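Local coordinates for protein alanine racemase (Oenococcus oeni PSU-1, PDB 3HUR) that belongs to the alanine racemase family, with an N-terminal domain of TIM-barrel type and a separate C-terminal domain, at residues T30-L39 with F220-I229; Q56-S67 with D79-L87. All coordinates share one frame; numbering follows the deposited sequence.

Contact 1. Residues T30-L39 with F220-I229. With SO4 (sulfate ion), chain B.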
ATOM      1  N   THR A  30      33.511   0.562 -25.358  1.00 45.46           N
ATOM      2  CA  THR A  30      33.756  -0.858 -25.583  1.00 45.18           C
ATOM      3  C   THR A  30      34.407  -1.102 -26.958  1.00 46.25           C
ATOM      4  O   THR A  30      34.654  -2.241 -27.342  1.00 46.28           O
ATOM      5  CB  THR A  30      32.430  -1.675 -25.435  1.00 44.61           C
ATOM      6  OG1 THR A  30      31.551  -1.421 -26.541  1.00 41.65           O
ATOM      7  CG2 THR A  30      31.720  -1.328 -24.122  1.00 42.81           C
ATOM      8  N   LYS A  31      34.687  -0.023 -27.687  1.00 47.57           N
ATOM      9  CA  LYS A  31      35.114  -0.100 -29.074  1.00 48.88           C
ATOM     10  C   LYS A  31      34.291  -1.116 -29.856  1.00 49.03           C
ATOM     11  O   LYS A  31      34.812  -2.065 -30.420  1.00 49.93           O
ATOM     12  CB  LYS A  31      36.623  -0.422 -29.131  1.00 49.74           C
ATOM     13  CG  LYS A  31      37.508   0.787 -29.441  1.00 52.42           C
ATOM     14  CD  LYS A  31      37.774   1.728 -28.243  1.00 56.91           C
ATOM     15  CE  LYS A  31      38.793   2.879 -28.655  1.00 59.95           C
ATOM     16  NZ  LYS A  31      38.706   4.169 -27.855  1.00 61.31           N
ATOM     17  N   ALA A  32      32.987  -0.915 -29.901  1.00 49.34           N
ATOM     18  CA  ALA A  32      32.092  -1.900 -30.471  1.00 48.92           C
ATOM     19  C   ALA A  32      31.862  -1.596 -31.931  1.00 49.46           C
ATOM     20  O   ALA A  32      31.937  -0.440 -32.345  1.00 49.58           O
ATOM     21  CB  ALA A  32      30.809  -1.881 -29.738  1.00 49.06           C
ATOM     22  N   LYS A  33      31.566  -2.631 -32.711  1.00 49.66           N
ATOM     23  CA  LYS A  33      31.363  -2.448 -34.147  1.00 50.36           C
ATOM     24  C   LYS A  33      29.883  -2.257 -34.392  1.00 49.55           C
ATOM     25  O   LYS A  33      29.461  -1.233 -34.904  1.00 49.62           O
ATOM     26  CB  LYS A  33      31.942  -3.637 -34.965  1.00 51.12           C
ATOM     27  CG  LYS A  33      33.539  -3.645 -35.064  1.00 54.45           C
ATOM     28  CD  LYS A  33      34.155  -2.173 -35.212  1.00 59.46           C
ATOM     29  CE  LYS A  33      35.660  -2.135 -35.628  1.00 61.87           C
ATOM     30  NZ  LYS A  33      36.532  -3.054 -34.800  1.00 62.50           N
ATOM     31  N   LYS A  34      29.110  -3.245 -33.967  1.00 47.97           N
ATOM     32  CA  LYS A  34      27.687  -3.215 -34.042  1.00 46.68           C
ATOM     33  C   LYS A  34      27.088  -2.907 -32.651  1.00 44.41           C
ATOM     34  O   LYS A  34      27.620  -3.326 -31.644  1.00 44.36           O
ATOM     35  CB  LYS A  34      27.237  -4.581 -34.523  1.00 47.66           C
ATOM     36  CG  LYS A  34      27.752  -4.962 -35.925  1.00 50.73           C
ATOM     37  CD  LYS A  34      26.641  -4.816 -36.975  1.00 55.47           C
ATOM     38  CE  LYS A  34      27.135  -4.881 -38.446  1.00 58.04           C
ATOM     39  NZ  LYS A  34      26.366  -3.863 -39.280  1.00 59.23           N
ATOM     40  N   VAL A  35      26.000  -2.137 -32.595  1.00 41.78           N
ATOM     41  CA  VAL A  35      25.230  -1.940 -31.351  1.00 38.77           C
ATOM     42  C   VAL A  35      23.792  -2.366 -31.595  1.00 37.12           C
ATOM     43  O   VAL A  35      23.160  -1.842 -32.497  1.00 36.13           O
ATOM     44  CB  VAL A  35      25.264  -0.503 -30.871  1.00 38.23           C
ATOM     45  CG1 VAL A  35      24.288  -0.293 -29.709  1.00 36.16           C
ATOM     46  CG2 VAL A  35      26.639  -0.157 -30.455  1.00 36.26           C
ATOM     47  N   TYR A  36      23.345  -3.362 -30.828  1.00 35.80           N
ATOM     48  CA  TYR A  36      21.985  -3.857 -30.790  1.00 35.95           C
ATOM     49  C   TYR A  36      21.276  -3.313 -29.541  1.00 35.52           C
ATOM     50  O   TYR A  36      21.599  -3.716 -28.416  1.00 35.56           O
ATOM     51  CB  TYR A  36      21.977  -5.374 -30.674  1.00 36.25           C
ATOM     52  CG  TYR A  36      22.702  -6.116 -31.760  1.00 38.20           C
ATOM     53  CD1 TYR A  36      22.948  -7.474 -31.638  1.00 38.29           C
ATOM     54  CD2 TYR A  36      23.140  -5.474 -32.918  1.00 40.36           C
ATOM     55  CE1 TYR A  36      23.600  -8.166 -32.618  1.00 38.59           C
ATOM     56  CE2 TYR A  36      23.790  -6.164 -33.896  1.00 40.20           C
ATOM     57  CZ  TYR A  36      24.025  -7.505 -33.739  1.00 39.22           C
ATOM     58  OH  TYR A  36      24.659  -8.186 -34.739  1.00 42.98           O
ATOM     59  N   ALA A  37      20.306  -2.421 -29.743  1.00 34.52           N
ATOM     60  CA  ALA A  37      19.619  -1.723 -28.639  1.00 33.35           C
ATOM     61  C   ALA A  37      18.548  -2.632 -28.119  1.00 32.26           C
ATOM     62  O   ALA A  37      17.704  -3.066 -28.896  1.00 32.47           O
ATOM     63  CB  ALA A  37      19.011  -0.461 -29.140  1.00 33.06           C
ATOM     64  N   VAL A  38      18.622  -2.987 -26.834  1.00 31.32           N
ATOM     65  CA  VAL A  38      17.633  -3.853 -26.245  1.00 30.48           C
ATOM     66  C   VAL A  38      16.531  -2.952 -25.658  1.00 30.93           C
ATOM     67  O   VAL A  38      16.784  -2.081 -24.856  1.00 30.36           O
ATOM     68  CB  VAL A  38      18.243  -4.818 -25.175  1.00 31.09           C
ATOM     69  CG1 VAL A  38      17.175  -5.744 -24.602  1.00 28.61           C
ATOM     70  CG2 VAL A  38      19.377  -5.678 -25.752  1.00 29.06           C
ATOM     71  N   LEU A  39      15.305  -3.210 -26.074  1.00 30.81           N
ATOM     72  CA  LEU A  39      14.169  -2.449 -25.692  1.00 30.93           C
ATOM     73  C   LEU A  39      13.113  -3.383 -25.143  1.00 31.57           C
ATOM     74  O   LEU A  39      12.191  -3.770 -25.847  1.00 34.43           O
ATOM     75  CB  LEU A  39      13.620  -1.775 -26.932  1.00 30.88           C
ATOM     76  CG  LEU A  39      14.495  -0.634 -27.442  1.00 32.60           C
ATOM     77  CD1 LEU A  39      13.767  -0.009 -28.593  1.00 34.26           C
ATOM     78  CD2 LEU A  39      14.791   0.415 -26.319  1.00 34.10           C
ATOM     79  N   PHE A 220      33.474  -7.454 -28.031  1.00 42.43           N
ATOM     80  CA  PHE A 220      32.528  -6.382 -28.142  1.00 42.56           C
ATOM     81  C   PHE A 220      32.118  -6.203 -29.587  1.00 42.16           C
ATOM     82  O   PHE A 220      31.620  -5.155 -29.999  1.00 42.53           O
ATOM     83  CB  PHE A 220      33.140  -5.157 -27.502  1.00 42.77           C
ATOM     84  CG  PHE A 220      33.382  -5.358 -26.040  1.00 43.15           C
ATOM     85  CD1 PHE A 220      32.309  -5.335 -25.149  1.00 43.24           C
ATOM     86  CD2 PHE A 220      34.645  -5.669 -25.566  1.00 43.67           C
ATOM     87  CE1 PHE A 220      32.491  -5.564 -23.800  1.00 43.75           C
ATOM     88  CE2 PHE A 220      34.850  -5.894 -24.214  1.00 44.53           C
ATOM     89  CZ  PHE A 220      33.760  -5.837 -23.321  1.00 46.02           C
ATOM     90  N   ALA A 221      32.262  -7.278 -30.348  1.00 41.65           N
ATOM     91  CA  ALA A 221      31.901  -7.229 -31.757  1.00 41.48           C
ATOM     92  C   ALA A 221      30.484  -6.604 -31.893  1.00 40.71           C
ATOM     93  O   ALA A 221      30.318  -5.573 -32.561  1.00 41.50           O
ATOM     94  CB  ALA A 221      31.970  -8.634 -32.375  1.00 40.37           C
ATOM     95  N   ALA A 222      29.505  -7.228 -31.229  1.00 39.40           N
ATOM     96  CA  ALA A 222      28.125  -6.732 -31.156  1.00 37.83           C
ATOM     97  C   ALA A 222      27.683  -6.701 -29.700  1.00 37.01           C
ATOM     98  O   ALA A 222      27.437  -7.762 -29.073  1.00 35.75           O
ATOM     99  CB  ALA A 222      27.183  -7.607 -31.948  1.00 37.69           C
ATOM    100  N   ILE A 223      27.595  -5.480 -29.177  1.00 36.17           N
ATOM    101  CA  ILE A 223      27.081  -5.250 -27.840  1.00 35.69           C
ATOM    102  C   ILE A 223      25.545  -5.096 -27.828  1.00 35.28           C
ATOM    103  O   ILE A 223      24.935  -4.774 -28.842  1.00 34.93           O
ATOM    104  CB  ILE A 223      27.777  -4.066 -27.169  1.00 35.55           C
ATOM    105  CG1 ILE A 223      27.467  -2.731 -27.848  1.00 35.05           C
ATOM    106  CG2 ILE A 223      29.286  -4.308 -27.122  1.00 35.98           C
ATOM    107  CD1 ILE A 223      27.990  -1.492 -27.022  1.00 30.43           C
ATOM    108  N   ARG A 224      24.954  -5.389 -26.668  1.00 34.32           N
ATOM    109  CA  ARG A 224      23.502  -5.464 -26.468  1.00 32.86           C
ATOM    110  C   ARG A 224      23.041  -4.631 -25.287  1.00 31.91           C
ATOM    111  O   ARG A 224      22.517  -5.156 -24.332  1.00 31.86           O
ATOM    112  CB  ARG A 224      23.116  -6.908 -26.224  1.00 32.13           C
ATOM    113  CG  ARG A 224      23.093  -7.699 -27.477  1.00 33.46           C
ATOM    114  CD  ARG A 224      22.506  -9.071 -27.191  1.00 36.79           C
ATOM    115  NE  ARG A 224      23.668  -9.892 -26.967  1.00 42.42           N
ATOM    116  CZ  ARG A 224      23.898 -10.717 -25.966  1.00 41.18           C
ATOM    117  NH1 ARG A 224      23.016 -11.022 -25.043  1.00 38.05           N
ATOM    118  NH2 ARG A 224      25.063 -11.294 -25.969  1.00 45.88           N
ATOM    119  N   PRO A 225      23.259  -3.320 -25.329  1.00 31.70           N
ATOM    120  CA  PRO A 225      22.853  -2.476 -24.210  1.00 31.91           C
ATOM    121  C   PRO A 225      21.341  -2.382 -24.069  1.00 31.81           C
ATOM    122  O   PRO A 225      20.659  -2.102 -25.032  1.00 32.58           O
ATOM    123  CB  PRO A 225      23.431  -1.127 -24.577  1.00 31.53           C
ATOM    124  CG  PRO A 225      23.630  -1.185 -26.001  1.00 31.01           C
ATOM    125  CD  PRO A 225      23.973  -2.544 -26.340  1.00 31.45           C
ATOM    126  N   GLY A 226      20.845  -2.694 -22.879  1.00 31.57           N
ATOM    127  CA  GLY A 226      19.407  -2.610 -22.541  1.00 30.69           C
ATOM    128  C   GLY A 226      19.178  -1.581 -21.454  1.00 29.64           C
ATOM    129  O   GLY A 226      19.120  -0.404 -21.728  1.00 29.74           O
ATOM    130  N   GLN A 227      19.114  -2.014 -20.214  1.00 29.47           N
ATOM    131  CA  GLN A 227      18.734  -1.128 -19.139  1.00 29.89           C
ATOM    132  C   GLN A 227      19.560   0.111 -19.046  1.00 29.66           C
ATOM    133  O   GLN A 227      19.090   1.123 -18.488  1.00 30.34           O
ATOM    134  CB  GLN A 227      18.912  -1.766 -17.807  1.00 30.74           C
ATOM    135  CG  GLN A 227      18.015  -2.834 -17.468  1.00 33.60           C
ATOM    136  CD  GLN A 227      18.056  -3.095 -15.969  1.00 37.87           C
ATOM    137  OE1 GLN A 227      18.269  -4.225 -15.538  1.00 39.58           O
ATOM    138  NE2 GLN A 227      17.834  -2.042 -15.167  1.00 37.88           N
ATOM    139  N   LEU A 228      20.795   0.054 -19.510  1.00 28.60           N
ATOM    140  CA  LEU A 228      21.667   1.198 -19.355  1.00 28.54           C
ATOM    141  C   LEU A 228      21.279   2.323 -20.294  1.00 28.45           C
ATOM    142  O   LEU A 228      21.830   3.445 -20.193  1.00 27.66           O
ATOM    143  CB  LEU A 228      23.139   0.823 -19.616  1.00 29.50           C
ATOM    144  CG  LEU A 228      23.633   0.630 -21.066  1.00 29.56           C
ATOM    145  CD1 LEU A 228      23.783   1.912 -21.829  1.00 29.32           C
ATOM    146  CD2 LEU A 228      24.987  -0.084 -21.011  1.00 31.60           C
ATOM    147  N   ILE A 229      20.412   2.027 -21.256  1.00 28.18           N
ATOM    148  CA  ILE A 229      19.998   3.062 -22.188  1.00 28.93           C
ATOM    149  C   ILE A 229      19.358   4.240 -21.460  1.00 29.60           C
ATOM    150  O   ILE A 229      19.526   5.375 -21.850  1.00 30.46           O
ATOM    151  CB  ILE A 229      18.996   2.538 -23.194  1.00 29.02           C
ATOM    152  CG1 ILE A 229      19.699   1.565 -24.177  1.00 30.98           C
ATOM    153  CG2 ILE A 229      18.398   3.700 -23.889  1.00 26.78           C
ATOM    154  CD1 ILE A 229      18.751   0.743 -25.120  1.00 28.77           C
TER
HETATM  155  S   SO4 B 395      20.605  -5.798 -20.030  1.00 39.45           S
HETATM  156  O1  SO4 B 395      19.629  -5.090 -19.241  1.00 43.49           O
HETATM  157  O2  SO4 B 395      21.388  -6.731 -19.262  1.00 40.84           O
HETATM  158  O3  SO4 B 395      19.909  -6.635 -20.963  1.00 39.22           O
HETATM  159  O4  SO4 B 395      21.440  -4.733 -20.562  1.00 38.50           O

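Contact 2. Residues Q56-S67 with D79-L87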
ATOM      1  N   GLN A  56      17.374   4.838 -35.044  1.00 37.21           N
ATOM      2  CA  GLN A  56      17.465   4.622 -36.520  1.00 38.18           C
ATOM      3  C   GLN A  56      17.950   5.887 -37.231  1.00 38.90           C
ATOM      4  O   GLN A  56      18.748   5.832 -38.147  1.00 39.23           O
ATOM      5  CB  GLN A  56      16.115   4.206 -37.123  1.00 38.09           C
ATOM      6  CG  GLN A  56      16.209   3.679 -38.541  1.00 36.85           C
ATOM      7  CD  GLN A  56      14.887   3.113 -39.074  1.00 36.48           C
ATOM      8  OE1 GLN A  56      14.651   1.908 -39.033  1.00 39.57           O
ATOM      9  NE2 GLN A  56      14.026   3.980 -39.570  1.00 34.61           N
ATOM     10  N   GLU A  57      17.505   7.035 -36.752  1.00 39.60           N
ATOM     11  CA  GLU A  57      17.756   8.275 -37.426  1.00 39.92           C
ATOM     12  C   GLU A  57      19.166   8.734 -37.182  1.00 39.35           C
ATOM     13  O   GLU A  57      19.745   9.439 -38.023  1.00 39.43           O
ATOM     14  CB  GLU A  57      16.752   9.350 -36.987  1.00 40.52           C
ATOM     15  CG  GLU A  57      17.334  10.808 -36.810  1.00 42.55           C
ATOM     16  CD  GLU A  57      17.456  11.587 -38.108  1.00 45.33           C
ATOM     17  OE1 GLU A  57      16.974  11.080 -39.125  1.00 47.92           O
ATOM     18  OE2 GLU A  57      18.013  12.714 -38.108  1.00 48.43           O
ATOM     19  N   THR A  58      19.695   8.401 -36.017  1.00 38.60           N
ATOM     20  CA  THR A  58      21.044   8.815 -35.655  1.00 38.30           C
ATOM     21  C   THR A  58      22.048   7.717 -35.966  1.00 38.50           C
ATOM     22  O   THR A  58      23.232   7.897 -35.778  1.00 39.20           O
ATOM     23  CB  THR A  58      21.153   9.113 -34.162  1.00 38.49           C
ATOM     24  OG1 THR A  58      20.701   7.961 -33.407  1.00 37.66           O
ATOM     25  CG2 THR A  58      20.359  10.347 -33.830  1.00 36.94           C
ATOM     26  N   ALA A  59      21.565   6.565 -36.399  1.00 38.85           N
ATOM     27  CA  ALA A  59      22.435   5.450 -36.763  1.00 39.37           C
ATOM     28  C   ALA A  59      23.216   4.925 -35.553  1.00 38.97           C
ATOM     29  O   ALA A  59      24.256   4.279 -35.708  1.00 39.58           O
ATOM     30  CB  ALA A  59      23.389   5.860 -37.872  1.00 38.68           C
ATOM     31  N   SER A  60      22.682   5.172 -34.359  1.00 38.22           N
ATOM     32  CA  SER A  60      23.389   4.877 -33.133  1.00 36.98           C
ATOM     33  C   SER A  60      23.154   3.465 -32.680  1.00 36.02           C
ATOM     34  O   SER A  60      23.851   2.989 -31.765  1.00 36.79           O
ATOM     35  CB  SER A  60      23.048   5.899 -32.057  1.00 36.93           C
ATOM     36  OG  SER A  60      21.716   5.761 -31.634  1.00 38.68           O
ATOM     37  N   ALA A  61      22.213   2.782 -33.338  1.00 34.91           N
ATOM     38  CA  ALA A  61      21.991   1.328 -33.190  1.00 33.93           C
ATOM     39  C   ALA A  61      21.870   0.650 -34.565  1.00 33.43           C
ATOM     40  O   ALA A  61      21.273   1.212 -35.450  1.00 32.69           O
ATOM     41  CB  ALA A  61      20.732   1.073 -32.411  1.00 33.65           C
ATOM     42  N   ASP A  62      22.378  -0.573 -34.697  1.00 33.21           N
ATOM     43  CA  ASP A  62      22.338  -1.335 -35.942  1.00 33.87           C
ATOM     44  C   ASP A  62      21.275  -2.433 -35.947  1.00 33.93           C
ATOM     45  O   ASP A  62      20.973  -3.038 -36.998  1.00 34.90           O
ATOM     46  CB  ASP A  62      23.713  -1.981 -36.187  1.00 34.19           C
ATOM     47  CG  ASP A  62      24.855  -0.999 -35.957  1.00 36.27           C
ATOM     48  OD1 ASP A  62      25.058  -0.094 -36.807  1.00 39.54           O
ATOM     49  OD2 ASP A  62      25.493  -1.088 -34.893  1.00 34.67           O
ATOM     50  N   ALA A  63      20.769  -2.768 -34.769  1.00 32.80           N
ATOM     51  CA  ALA A  63      19.554  -3.579 -34.662  1.00 31.40           C
ATOM     52  C   ALA A  63      18.794  -3.263 -33.365  1.00 30.38           C
ATOM     53  O   ALA A  63      19.246  -2.513 -32.492  1.00 29.50           O
ATOM     54  CB  ALA A  63      19.880  -5.007 -34.732  1.00 31.13           C
ATOM     55  N   LEU A  64      17.635  -3.861 -33.249  1.00 29.73           N
ATOM     56  CA  LEU A  64      16.798  -3.666 -32.086  1.00 29.12           C
ATOM     57  C   LEU A  64      16.432  -5.034 -31.592  1.00 27.84           C
ATOM     58  O   LEU A  64      16.110  -5.891 -32.395  1.00 27.13           O
ATOM     59  CB  LEU A  64      15.510  -2.919 -32.472  1.00 29.03           C
ATOM     60  CG  LEU A  64      15.704  -1.584 -33.178  1.00 28.63           C
ATOM     61  CD1 LEU A  64      14.355  -1.073 -33.729  1.00 25.63           C
ATOM     62  CD2 LEU A  64      16.349  -0.609 -32.246  1.00 24.28           C
ATOM     63  N   ILE A  65      16.476  -5.232 -30.276  1.00 27.70           N
ATOM     64  CA  ILE A  65      16.029  -6.508 -29.656  1.00 27.59           C
ATOM     65  C   ILE A  65      14.814  -6.222 -28.743  1.00 27.47           C
ATOM     66  O   ILE A  65      14.818  -5.259 -27.966  1.00 27.36           O
ATOM     67  CB  ILE A  65      17.165  -7.146 -28.799  1.00 27.38           C
ATOM     68  CG1 ILE A  65      18.481  -7.217 -29.595  1.00 28.53           C
ATOM     69  CG2 ILE A  65      16.762  -8.508 -28.330  1.00 27.34           C
ATOM     70  CD1 ILE A  65      19.769  -7.813 -28.830  1.00 26.16           C
ATOM     71  N   VAL A  66      13.789  -7.054 -28.861  1.00 27.77           N
ATOM     72  CA  VAL A  66      12.565  -6.926 -28.104  1.00 27.91           C
ATOM     73  C   VAL A  66      12.130  -8.320 -27.627  1.00 29.73           C
ATOM     74  O   VAL A  66      12.742  -9.322 -28.042  1.00 29.23           O
ATOM     75  CB  VAL A  66      11.425  -6.228 -28.919  1.00 27.36           C
ATOM     76  CG1 VAL A  66      11.859  -4.820 -29.420  1.00 25.32           C
ATOM     77  CG2 VAL A  66      10.984  -7.071 -30.011  1.00 23.61           C
ATOM     78  N   SER A  67      11.102  -8.364 -26.753  1.00 31.33           N
ATOM     79  CA  SER A  67      10.705  -9.597 -26.009  1.00 33.49           C
ATOM     80  C   SER A  67       9.497 -10.340 -26.558  1.00 33.25           C
ATOM     81  O   SER A  67       9.175 -11.414 -26.116  1.00 32.57           O
ATOM     82  CB  SER A  67      10.378  -9.244 -24.553  1.00 34.20           C
ATOM     83  OG  SER A  67      11.291  -8.246 -24.052  1.00 39.07           O
ATOM     84  N   ASP A  79       7.358   2.059 -39.101  1.00 40.53           N
ATOM     85  CA  ASP A  79       8.358   2.325 -40.169  1.00 41.30           C
ATOM     86  C   ASP A  79       9.789   2.216 -39.702  1.00 41.15           C
ATOM     87  O   ASP A  79      10.695   2.808 -40.281  1.00 41.66           O
ATOM     88  CB  ASP A  79       8.132   3.678 -40.869  1.00 41.72           C
ATOM     89  CG  ASP A  79       6.813   3.733 -41.643  1.00 44.95           C
ATOM     90  OD1 ASP A  79       6.385   2.704 -42.248  1.00 46.32           O
ATOM     91  OD2 ASP A  79       6.195   4.825 -41.647  1.00 49.92           O
ATOM     92  N   LEU A  80      10.016   1.433 -38.662  1.00 41.20           N
ATOM     93  CA  LEU A  80      11.380   1.058 -38.327  1.00 40.86           C
ATOM     94  C   LEU A  80      11.861  -0.003 -39.300  1.00 41.01           C
ATOM     95  O   LEU A  80      11.136  -0.983 -39.563  1.00 41.02           O
ATOM     96  CB  LEU A  80      11.439   0.580 -36.881  1.00 40.91           C
ATOM     97  CG  LEU A  80      11.396   1.866 -36.068  1.00 40.42           C
ATOM     98  CD1 LEU A  80      10.197   1.898 -35.133  1.00 40.77           C
ATOM     99  CD2 LEU A  80      12.744   2.123 -35.413  1.00 37.06           C
ATOM    100  N   THR A  81      13.061   0.203 -39.847  1.00 40.11           N
ATOM    101  CA  THR A  81      13.575  -0.668 -40.901  1.00 39.84           C
ATOM    102  C   THR A  81      14.782  -1.471 -40.479  1.00 39.31           C
ATOM    103  O   THR A  81      15.144  -2.431 -41.167  1.00 39.88           O
ATOM    104  CB  THR A  81      13.955   0.134 -42.161  1.00 39.83           C
ATOM    105  OG1 THR A  81      14.817   1.218 -41.797  1.00 40.96           O
ATOM    106  CG2 THR A  81      12.697   0.686 -42.837  1.00 39.28           C
ATOM    107  N   LEU A  82      15.410  -1.093 -39.368  1.00 38.22           N
ATOM    108  CA  LEU A  82      16.521  -1.860 -38.839  1.00 36.63           C
ATOM    109  C   LEU A  82      16.090  -3.270 -38.603  1.00 36.26           C
ATOM    110  O   LEU A  82      14.897  -3.561 -38.453  1.00 36.60           O
ATOM    111  CB  LEU A  82      17.015  -1.305 -37.529  1.00 36.60           C
ATOM    112  CG  LEU A  82      17.602   0.095 -37.595  1.00 35.69           C
ATOM    113  CD1 LEU A  82      17.930   0.562 -36.210  1.00 32.48           C
ATOM    114  CD2 LEU A  82      18.815   0.124 -38.467  1.00 35.34           C
ATOM    115  N   PRO A  83      17.054  -4.194 -38.622  1.00 35.74           N
ATOM    116  CA  PRO A  83      16.646  -5.571 -38.266  1.00 34.78           C
ATOM    117  C   PRO A  83      16.231  -5.660 -36.784  1.00 33.87           C
ATOM    118  O   PRO A  83      16.757  -4.952 -35.940  1.00 32.93           O
ATOM    119  CB  PRO A  83      17.885  -6.420 -38.549  1.00 34.93           C
ATOM    120  CG  PRO A  83      19.042  -5.411 -38.785  1.00 35.53           C
ATOM    121  CD  PRO A  83      18.469  -4.059 -39.024  1.00 34.97           C
ATOM    122  N   ILE A  84      15.298  -6.560 -36.499  1.00 33.36           N
ATOM    123  CA  ILE A  84      14.722  -6.721 -35.189  1.00 32.35           C
ATOM    124  C   ILE A  84      14.768  -8.159 -34.824  1.00 32.34           C
ATOM    125  O   ILE A  84      14.522  -9.029 -35.648  1.00 32.97           O
ATOM    126  CB  ILE A  84      13.230  -6.292 -35.153  1.00 32.28           C
ATOM    127  CG1 ILE A  84      13.115  -4.775 -35.289  1.00 31.17           C
ATOM    128  CG2 ILE A  84      12.594  -6.728 -33.849  1.00 30.09           C
ATOM    129  CD1 ILE A  84      11.945  -4.313 -36.070  1.00 30.77           C
ATOM    130  N   TRP A  85      15.038  -8.400 -33.558  1.00 31.99           N
ATOM    131  CA  TRP A  85      15.287  -9.735 -33.077  1.00 32.25           C
ATOM    132  C   TRP A  85      14.386  -9.900 -31.884  1.00 32.79           C
ATOM    133  O   TRP A  85      14.469  -9.148 -30.931  1.00 32.53           O
ATOM    134  CB  TRP A  85      16.775  -9.806 -32.706  1.00 32.18           C
ATOM    135  CG  TRP A  85      17.281 -11.004 -31.988  1.00 31.58           C
ATOM    136  CD1 TRP A  85      16.603 -12.151 -31.658  1.00 32.66           C
ATOM    137  CD2 TRP A  85      18.629 -11.194 -31.549  1.00 29.05           C
ATOM    138  NE1 TRP A  85      17.452 -13.013 -30.997  1.00 32.37           N
ATOM    139  CE2 TRP A  85      18.701 -12.441 -30.937  1.00 28.98           C
ATOM    140  CE3 TRP A  85      19.775 -10.397 -31.591  1.00 29.05           C
ATOM    141  CZ2 TRP A  85      19.867 -12.919 -30.378  1.00 30.04           C
ATOM    142  CZ3 TRP A  85      20.929 -10.872 -31.032  1.00 29.88           C
ATOM    143  CH2 TRP A  85      20.970 -12.124 -30.437  1.00 29.65           C
ATOM    144  N   VAL A  86      13.507 -10.878 -31.962  1.00 34.01           N
ATOM    145  CA  VAL A  86      12.566 -11.167 -30.911  1.00 35.21           C
ATOM    146  C   VAL A  86      13.090 -12.326 -30.077  1.00 36.51           C
ATOM    147  O   VAL A  86      13.520 -13.327 -30.618  1.00 37.17           O
ATOM    148  CB  VAL A  86      11.192 -11.472 -31.535  1.00 35.57           C
ATOM    149  CG1 VAL A  86      10.138 -11.832 -30.435  1.00 34.67           C
ATOM    150  CG2 VAL A  86      10.766 -10.268 -32.340  1.00 33.65           C
ATOM    151  N   LEU A  87      13.028 -12.211 -28.753  1.00 38.52           N
ATOM    152  CA  LEU A  87      13.899 -13.025 -27.914  1.00 39.72           C
ATOM    153  C   LEU A  87      13.447 -14.436 -27.572  1.00 40.97           C
ATOM    154  O   LEU A  87      14.339 -15.342 -27.395  1.00 42.91           O
ATOM    155  CB  LEU A  87      14.313 -12.294 -26.640  1.00 39.66           C
ATOM    156  CG  LEU A  87      15.512 -11.372 -26.840  1.00 40.53           C
ATOM    157  CD1 LEU A  87      15.923 -10.761 -25.508  1.00 41.60           C
ATOM    158  CD2 LEU A  87      16.678 -12.131 -27.450  1.00 41.15           C
TER

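Contact 1. Residues T30-L39 with F220-I229
Thr30 lies against the first ring carbons of Phe220, its CB 3.7 Å from Phe220 CD1. Its OG1, bonded to Ile26 O, faces Ile223 CD1. Ala32 follows, with its methyl on Ile223 CG2. Next, two successive backbone donors grip one acceptor: Ala221 O takes a bent bond from Lys33 N and a nearly straight one, 3.0 Å, from Lys34 N. Lys34 O then accepts from Ile223 N at 3.3 Å. The bonds join two parallel strands, 34-38 and 222-223, the first and last of the family's TIM-type barrel. Val35 points with Ile223 to the face packed on helix 16-30; its CG2 is 3.8 Å from Ile223 CG1. That branch of Ile223 sits between backbone N and carbonyl carbon (chi1 67°), which swings CD1 to Val35 and Thr30. Tyr36 turns to the other side, where Ala222 CB makes a CH-pi contact over one ring face, 4.0 Å from the centroid; Tyr36 N bonds Ile223 O at 2.9 Å. Beyond the ladder, Val38 N still reaches Pro225 O, and Val38 CG2 packs on Arg224 O at 3.5 Å. Gly226 N, weakly, and Gln227 N hydrogen-bond a sulfate ion, probably from the crystallisation liquor, which Ser206 OG also holds.

Contact 2. Residues Q56-S67 with D79-L87
Ile65 and Trp85 run alongside each other from the neighbouring parallel strands 63-66 and 84-86. With helix 69-77 between them these strands make a beta-alpha-beta unit of the TIM-type barrel. This is the tightly packed part. Leu64 N bonds Pro83 O, Trp85 N bonds Leu64 O and Val66 N bonds Trp85 O, each at 3.0 Å between the named atoms. On the face of Ile65, its CD1 comes within 3.8 Å of Trp85 CE3, while its CG2, anti to the backbone N, turns forward to Leu87 CG at 3.5 Å. Leu87 CD2 in turn sits over one face of the indole, offset toward the rim, and Tyr163 meets Trp85 edge-to-face. The opposite face of the sheet carries Leu64, Ile84, Val66 and Val86. There the two valines touch through their CG2 methyls at 4.0 Å, with helix 69-77 packed against them.

Toward the N-terminal ends of the strands the contact opens out, and the partners are loops and a helix end. Leu82, partly exposed, and Gln56 pass each other head to tail, and Leu82 CD1 lies 3.5 Å from Ala61 O. Asp79 and Thr81 are exposed on this side. The link here is polar: Gln56, its CG anti to the backbone N (chi1 -167°) and its chain extended, carries its amide across to the loop 79-82. Thr81 N points at Gln56 OE1, but the modelled separation is too short to be trusted. The same OE1 accepts weakly from Thr81 OG1 and, at 3.1 Å, from Leu82 N, tilted 18° from the carbonyl plane.

In the fold
From the N terminus the chain runs through helix 16-30 into strand 34-38, passes helix 48-57 and enters strand 63-66. Contact 2 closes a short loop here: eleven residues, nine of them in helix 69-77, separate its segments. The chain then builds the remaining strands of the barrel before 220-229 returns to 30-39, so contact 1 joins the last barrel strand to the first and closes a far longer loop that encloses contact 2. Their centres are about 11 Å apart. Strands 34-38 and 63-66 are neighbours, giving the order 84-86, 63-66, 34-38, 222-223. Val35 N to Asp62 OD2 and Leu39 N to Ile65 O are among the probable hydrogen bonds coupling them; Ala37 also pairs with Ala63 and Ile65.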